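Local atomic coordinates of flavoredoxin (Desulfovibrio vulgaris str. 'Miyazaki F', PDB entry 2D5M), a protein that binds flavin mononucleotide and, as a flavoprotein of the flavin reductase-like family, probably carries electrons between redox partners. Residues P15-G20 and F66-P71; I70-Y75 and E113-I118. All coordinates share one frame; numbering follows the deposited sequence. Where two conformers were deposited one is given.

Interaction 1 of 2, residues P15-G20 and F66-P71; sequences PLFLVG and FTISIP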
loop_
_atom_site.group_PDB
_atom_site.type_symbol
_atom_site.label_atom_id
_atom_site.label_comp_id
_atom_site.label_asym_id
_atom_site.label_seq_id
_atom_site.Cartn_x
_atom_site.Cartn_y
_atom_site.Cartn_z
ATOM N N PRO A 15 -0.251 -3.237 3.021
ATOM C CA PRO A 15 -0.314 -2.918 4.451
ATOM C C PRO A 15 -1.220 -3.866 5.191
ATOM O O PRO A 15 -1.979 -4.684 4.647
ATOM C CB PRO A 15 -0.864 -1.501 4.431
ATOM C CG PRO A 15 -1.785 -1.493 3.262
ATOM C CD PRO A 15 -1.118 -2.340 2.225
ATOM N N LEU A 16 -1.170 -3.726 6.517
ATOM C CA LEU A 16 -2.091 -4.406 7.412
ATOM C C LEU A 16 -2.647 -3.348 8.347
ATOM O O LEU A 16 -2.155 -3.124 9.458
ATOM C CB LEU A 16 -1.413 -5.571 8.198
ATOM C CG LEU A 16 -2.350 -6.388 9.106
ATOM C CD1 LEU A 16 -3.409 -7.076 8.285
ATOM C CD2 LEU A 16 -1.552 -7.373 9.950
ATOM N N PHE A 17 -3.654 -2.629 7.868
ATOM C CA PHE A 17 -4.305 -1.586 8.633
ATOM C C PHE A 17 -5.448 -2.162 9.466
ATOM O O PHE A 17 -6.285 -2.859 8.945
ATOM C CB PHE A 17 -4.888 -0.557 7.672
ATOM C CG PHE A 17 -3.842 0.264 6.891
ATOM C CD1 PHE A 17 -4.248 0.904 5.721
ATOM C CD2 PHE A 17 -2.513 0.421 7.288
ATOM C CE1 PHE A 17 -3.426 1.713 4.975
ATOM C CE2 PHE A 17 -1.675 1.267 6.520
ATOM C CZ PHE A 17 -2.115 1.920 5.388
ATOM N N LEU A 18 -5.535 -1.775 10.741
ATOM C CA LEU A 18 -6.721 -2.088 11.500
ATOM C C LEU A 18 -7.644 -0.861 11.502
ATOM O O LEU A 18 -7.324 0.199 12.072
ATOM C CB LEU A 18 -6.466 -2.545 12.915
ATOM C CG LEU A 18 -5.907 -3.984 12.981
ATOM C CD1 LEU A 18 -4.476 -4.003 12.474
ATOM C CD2 LEU A 18 -6.097 -4.538 14.390
ATOM N N VAL A 19 -8.771 -0.983 10.817
ATOM C CA VAL A 19 -9.736 0.097 10.636
ATOM C C VAL A 19 -10.677 0.082 11.807
ATOM O O VAL A 19 -11.374 -0.922 12.048
ATOM C CB VAL A 19 -10.498 -0.084 9.318
ATOM C CG1 VAL A 19 -11.525 1.016 9.172
ATOM C CG2 VAL A 19 -9.549 -0.059 8.110
ATOM N N GLY A 20 -10.683 1.177 12.575
ATOM C CA GLY A 20 -11.435 1.277 13.837
ATOM C C GLY A 20 -12.658 2.137 13.663
ATOM O O GLY A 20 -12.613 3.209 13.038
ATOM N N PHE A 66 -13.353 7.061 10.839
ATOM C CA PHE A 66 -12.711 5.814 11.152
ATOM C C PHE A 66 -11.255 6.136 11.515
ATOM O O PHE A 66 -10.752 7.217 11.220
ATOM C CB PHE A 66 -12.769 4.807 10.011
ATOM C CG PHE A 66 -12.172 5.226 8.677
ATOM C CD1 PHE A 66 -10.869 4.813 8.348
ATOM C CD2 PHE A 66 -12.874 5.948 7.755
ATOM C CE1 PHE A 66 -10.343 5.121 7.098
ATOM C CE2 PHE A 66 -12.314 6.314 6.524
ATOM C CZ PHE A 66 -11.045 5.893 6.183
ATOM N N THR A 67 -10.607 5.184 12.161
ATOM C CA THR A 67 -9.199 5.271 12.411
ATOM C C THR A 67 -8.480 4.133 11.674
ATOM O O THR A 67 -9.105 3.166 11.279
ATOM C CB THR A 67 -8.853 5.164 13.914
ATOM O OG1 THR A 67 -9.196 3.852 14.321
ATOM C CG2 THR A 67 -9.571 6.221 14.708
ATOM N N ILE A 68 -7.157 4.284 11.531
ATOM C CA ILE A 68 -6.259 3.224 11.127
ATOM C C ILE A 68 -5.214 3.099 12.217
ATOM O O ILE A 68 -4.491 4.033 12.494
ATOM C CB ILE A 68 -5.662 3.496 9.747
ATOM C CG1 ILE A 68 -6.744 3.320 8.667
ATOM C CG2 ILE A 68 -4.426 2.593 9.500
ATOM C CD1 ILE A 68 -6.361 3.822 7.302
ATOM N N SER A 69 -5.139 1.907 12.782
ATOM C CA SER A 69 -4.095 1.595 13.750
ATOM C C SER A 69 -3.143 0.598 13.107
ATOM O O SER A 69 -3.567 -0.365 12.463
ATOM C CB SER A 69 -4.703 1.011 15.029
ATOM O OG SER A 69 -5.610 1.878 15.646
ATOM N N ILE A 70 -1.837 0.843 13.276
ATOM C CA ILE A 70 -0.813 0.038 12.602
ATOM C C ILE A 70 -0.193 -0.894 13.648
ATOM O O ILE A 70 0.410 -0.416 14.590
ATOM C CB ILE A 70 0.199 0.947 11.931
ATOM C CG1 ILE A 70 -0.515 1.773 10.846
ATOM C CG2 ILE A 70 1.357 0.169 11.361
ATOM C CD1 ILE A 70 0.209 2.614 9.914
ATOM N N PRO A 71 -0.382 -2.213 13.483
ATOM C CA PRO A 71 0.150 -3.144 14.508
ATOM C C PRO A 71 1.679 -3.244 14.351
ATOM O O PRO A 71 2.222 -3.226 13.241
ATOM C CB PRO A 71 -0.477 -4.470 14.166
ATOM C CG PRO A 71 -0.732 -4.368 12.695
ATOM C CD PRO A 71 -1.078 -2.901 12.404
HETATM O O HOH W 1 -7.986 1.453 14.477
#

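Interaction 2 of 2, residues I70-Y75 and E113-I118; sequences IPSRAY and EFPMAI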
loop_
_atom_site.group_PDB
_atom_site.type_symbol
_atom_site.label_atom_id
_atom_site.label_comp_id
_atom_site.label_asym_id
_atom_site.label_seq_id
_atom_site.Cartn_x
_atom_site.Cartn_y
_atom_site.Cartn_z
ATOM N N ILE A 70 -1.837 0.843 13.276
ATOM C CA ILE A 70 -0.813 0.038 12.602
ATOM C C ILE A 70 -0.193 -0.894 13.648
ATOM O O ILE A 70 0.410 -0.416 14.590
ATOM C CB ILE A 70 0.199 0.947 11.931
ATOM C CG1 ILE A 70 -0.515 1.773 10.846
ATOM C CG2 ILE A 70 1.357 0.169 11.361
ATOM C CD1 ILE A 70 0.209 2.614 9.914
ATOM N N PRO A 71 -0.382 -2.213 13.483
ATOM C CA PRO A 71 0.150 -3.144 14.508
ATOM C C PRO A 71 1.679 -3.244 14.351
ATOM O O PRO A 71 2.222 -3.226 13.241
ATOM C CB PRO A 71 -0.477 -4.470 14.166
ATOM C CG PRO A 71 -0.732 -4.368 12.695
ATOM C CD PRO A 71 -1.078 -2.901 12.404
ATOM N N SER A 72 2.355 -3.468 15.447
ATOM C CA SER A 72 3.724 -3.930 15.536
ATOM C C SER A 72 3.691 -5.457 15.539
ATOM O O SER A 72 2.626 -6.092 15.655
ATOM C CB SER A 72 4.443 -3.429 16.750
ATOM O OG SER A 72 3.752 -3.834 17.891
ATOM N N ARG A 73 4.865 -6.070 15.394
ATOM C CA ARG A 73 4.871 -7.514 15.237
ATOM C C ARG A 73 4.288 -8.220 16.450
ATOM O O ARG A 73 3.755 -9.320 16.281
ATOM C CB ARG A 73 6.301 -8.005 14.969
ATOM C CG ARG A 73 7.176 -8.154 16.207
ATOM C CD ARG A 73 8.553 -8.675 15.834
ATOM N NE ARG A 73 9.262 -7.767 14.992
ATOM C CZ ARG A 73 10.345 -8.042 14.251
ATOM N NH1 ARG A 73 10.845 -9.268 14.240
ATOM N NH2 ARG A 73 10.879 -7.044 13.539
ATOM N N ALA A 74 4.359 -7.644 17.646
ATOM C CA ALA A 74 3.759 -8.315 18.805
ATOM C C ALA A 74 2.264 -8.545 18.699
ATOM O O ALA A 74 1.711 -9.368 19.431
ATOM C CB ALA A 74 4.080 -7.459 20.057
ATOM N N TYR A 75 1.617 -7.770 17.831
ATOM C CA TYR A 75 0.175 -7.786 17.705
ATOM C C TYR A 75 -0.269 -8.396 16.357
ATOM O O TYR A 75 -1.429 -8.202 15.963
ATOM C CB TYR A 75 -0.399 -6.369 17.891
ATOM C CG TYR A 75 -0.161 -5.891 19.299
ATOM C CD1 TYR A 75 -0.944 -6.397 20.346
ATOM C CD2 TYR A 75 0.865 -5.000 19.598
ATOM C CE1 TYR A 75 -0.733 -5.975 21.652
ATOM C CE2 TYR A 75 1.046 -4.609 20.914
ATOM C CZ TYR A 75 0.281 -5.101 21.901
ATOM O OH TYR A 75 0.475 -4.712 23.224
ATOM N N GLU A 113 -2.751 0.110 22.227
ATOM C CA GLU A 113 -1.525 -0.630 22.370
ATOM C C GLU A 113 -0.622 -0.522 21.159
ATOM O O GLU A 113 0.559 -0.879 21.258
ATOM C CB GLU A 113 -1.833 -2.123 22.613
ATOM C CG GLU A 113 -2.441 -2.460 23.949
ATOM C CD GLU A 113 -3.846 -2.059 24.174
ATOM O OE1 GLU A 113 -4.588 -1.772 23.215
ATOM O OE2 GLU A 113 -4.262 -2.081 25.360
ATOM N N PHE A 114 -1.176 -0.139 20.001
ATOM C CA PHE A 114 -0.377 -0.111 18.777
ATOM C C PHE A 114 0.488 1.146 18.741
ATOM O O PHE A 114 0.163 2.149 19.343
ATOM C CB PHE A 114 -1.255 -0.194 17.553
ATOM C CG PHE A 114 -1.933 -1.536 17.321
ATOM C CD1 PHE A 114 -1.902 -2.603 18.220
ATOM C CD2 PHE A 114 -2.617 -1.733 16.126
ATOM C CE1 PHE A 114 -2.589 -3.779 17.971
ATOM C CE2 PHE A 114 -3.287 -2.901 15.889
ATOM C CZ PHE A 114 -3.298 -3.918 16.797
ATOM N N PRO A 115 1.594 1.080 18.013
ATOM C CA PRO A 115 2.550 2.174 18.053
ATOM C C PRO A 115 2.123 3.413 17.302
ATOM O O PRO A 115 2.659 4.530 17.509
ATOM C CB PRO A 115 3.785 1.552 17.408
ATOM C CG PRO A 115 3.255 0.473 16.475
ATOM C CD PRO A 115 2.150 -0.085 17.314
ATOM N N MET A 116 1.212 3.268 16.376
ATOM C CA MET A 116 0.834 4.349 15.463
ATOM C C MET A 116 -0.670 4.250 15.161
ATOM O O MET A 116 -1.190 3.177 14.885
ATOM C CB MET A 116 1.624 4.240 14.186
ATOM C CG MET A 116 1.351 5.251 13.118
ATOM S SD MET A 116 2.729 5.068 11.946
ATOM C CE MET A 116 2.243 6.330 10.840
ATOM N N ALA A 117 -1.333 5.400 15.168
ATOM C CA ALA A 117 -2.754 5.479 14.896
ATOM C C ALA A 117 -3.014 6.763 14.066
ATOM O O ALA A 117 -2.384 7.782 14.267
ATOM C CB ALA A 117 -3.558 5.490 16.168
ATOM N N ILE A 118 -3.944 6.639 13.148
ATOM C CA ILE A 118 -4.326 7.706 12.238
ATOM C C ILE A 118 -5.821 7.946 12.399
ATOM O O ILE A 118 -6.599 6.972 12.396
ATOM C CB ILE A 118 -3.993 7.288 10.773
ATOM C CG1 ILE A 118 -2.563 6.822 10.623
ATOM C CG2 ILE A 118 -4.342 8.441 9.848
ATOM C CD1 ILE A 118 -2.251 6.230 9.261
HETATM O O HOH W 2 1.691 -2.357 23.399
#

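Interaction 1 of 2, residues P15-G20 and F66-P71
Phe17 and Ile68 meet on one side of two neighbouring antiparallel strands, where the CG2 methyl of Ile68 lies over a face of the Phe17 ring in a CH-pi contact, 4.0 Å from the ring centroid. The beta-branch suits this place: with CG2 anti to the backbone N and CG1 anti to the carbonyl carbon (chi1 -71°), one methyl covers the ring while Ile68 CD1 reaches Phe17 CD1 at 3.9 Å. Farther along, Val19 CG1 packs obliquely against the Phe66 ring, 3.9 Å from its CD1. The strands are central members of the antiparallel sheet of the flavin reductase-like, FMN-binding fold, and Leu16 touches the flavin mononucleotide itself. Two pairs, Leu18 with Ser69 and Gly20 with Thr67, are hydrogen-bonded, each by two N-H to O=C bonds, with Val19 and Ile68 the non-hydrogen-bonded pair between them. Gly20, with no side chain, leaves its CA bare against Thr67 OG1, 3.4 Å away. On that same side a water donates to Leu18 O and Thr67 OG1 and also bonds Ser69 OG at 2.7 Å. Both hydroxyls have protein partners too, Pro109 O for Thr67 and Val111 N for Ser69. Beyond the Leu18-Ser69 pair, the Pro71 ring crosses Leu18 obliquely, its CD 3.6 Å from Leu18 CD1 and 3.1 Å from Leu16 O.

Interaction 2 of 2, residues I70-Y75 and E113-I118
Ile70 N gives a nearly straight hydrogen bond to Met116 O (2.9 Å, 172° at the hydrogen), after which the two chains part into loops. Phe114 packs between them. Its CG is anti to the carbonyl carbon (chi1 -70°), which carries the ring across to Pro71, whose CA lies over one face, 3.8 Å from the centroid. Proline suits this position, since its compact ring adds CB at 3.7 Å from Phe114 CE2. Phe114 CE1 lies 3.4 Å from Tyr75 CB; the two ring planes are turned 41° apart, an oblique pair. Here the neighbouring strands 65-70 and 116-126 of the antiparallel sheet of the flavin reductase-like fold meet the loop that leads to helix 76-82, with Tyr75 as its N-cap residue. The short 3-10 turn before it is closed by Tyr75 N bonding to Ser72 O, which brings the tyrosine back against Phe114, whose CD1 lies over one face of the Tyr75 ring. Tyr75 OH lies 3.5 Å from Glu113 CB and shares a water with Glu113 O, while the glutamate carboxylate bonds to Thr99. Pro115 presents CD to Ile70 O at 3.2 Å; this buried carbonyl oxygen has no hydrogen-bonding partner in the model. The extended Met116 runs alongside Ile70, pointing the same way, with Met116 SD 4.1 Å from Ile70 CD1; Tyr12 of the second subunit packs on both.

Overall arrangement
Ile70 and Pro71 belong to both contacts. Interaction 1 joins strand 65-70 to strand 14-22; interaction 2 joins Ile70 and the loop after it to the loop and first residues of strand 116-126. Interaction 1 is wholly buried, its centre about 2 Å from that of the chain, and has a regular ladder of backbone bonds, while Leu16 beside it touches the flavin. Interaction 2, with its centre about 9 Å from that of the chain, has a single direct hydrogen bond across it and relies on aromatic and proline packing, with partly exposed Ser72, Tyr75 and Glu113. Phe114 ties them together, touching Leu18 and Ser69 as well. Both also reach the second subunit.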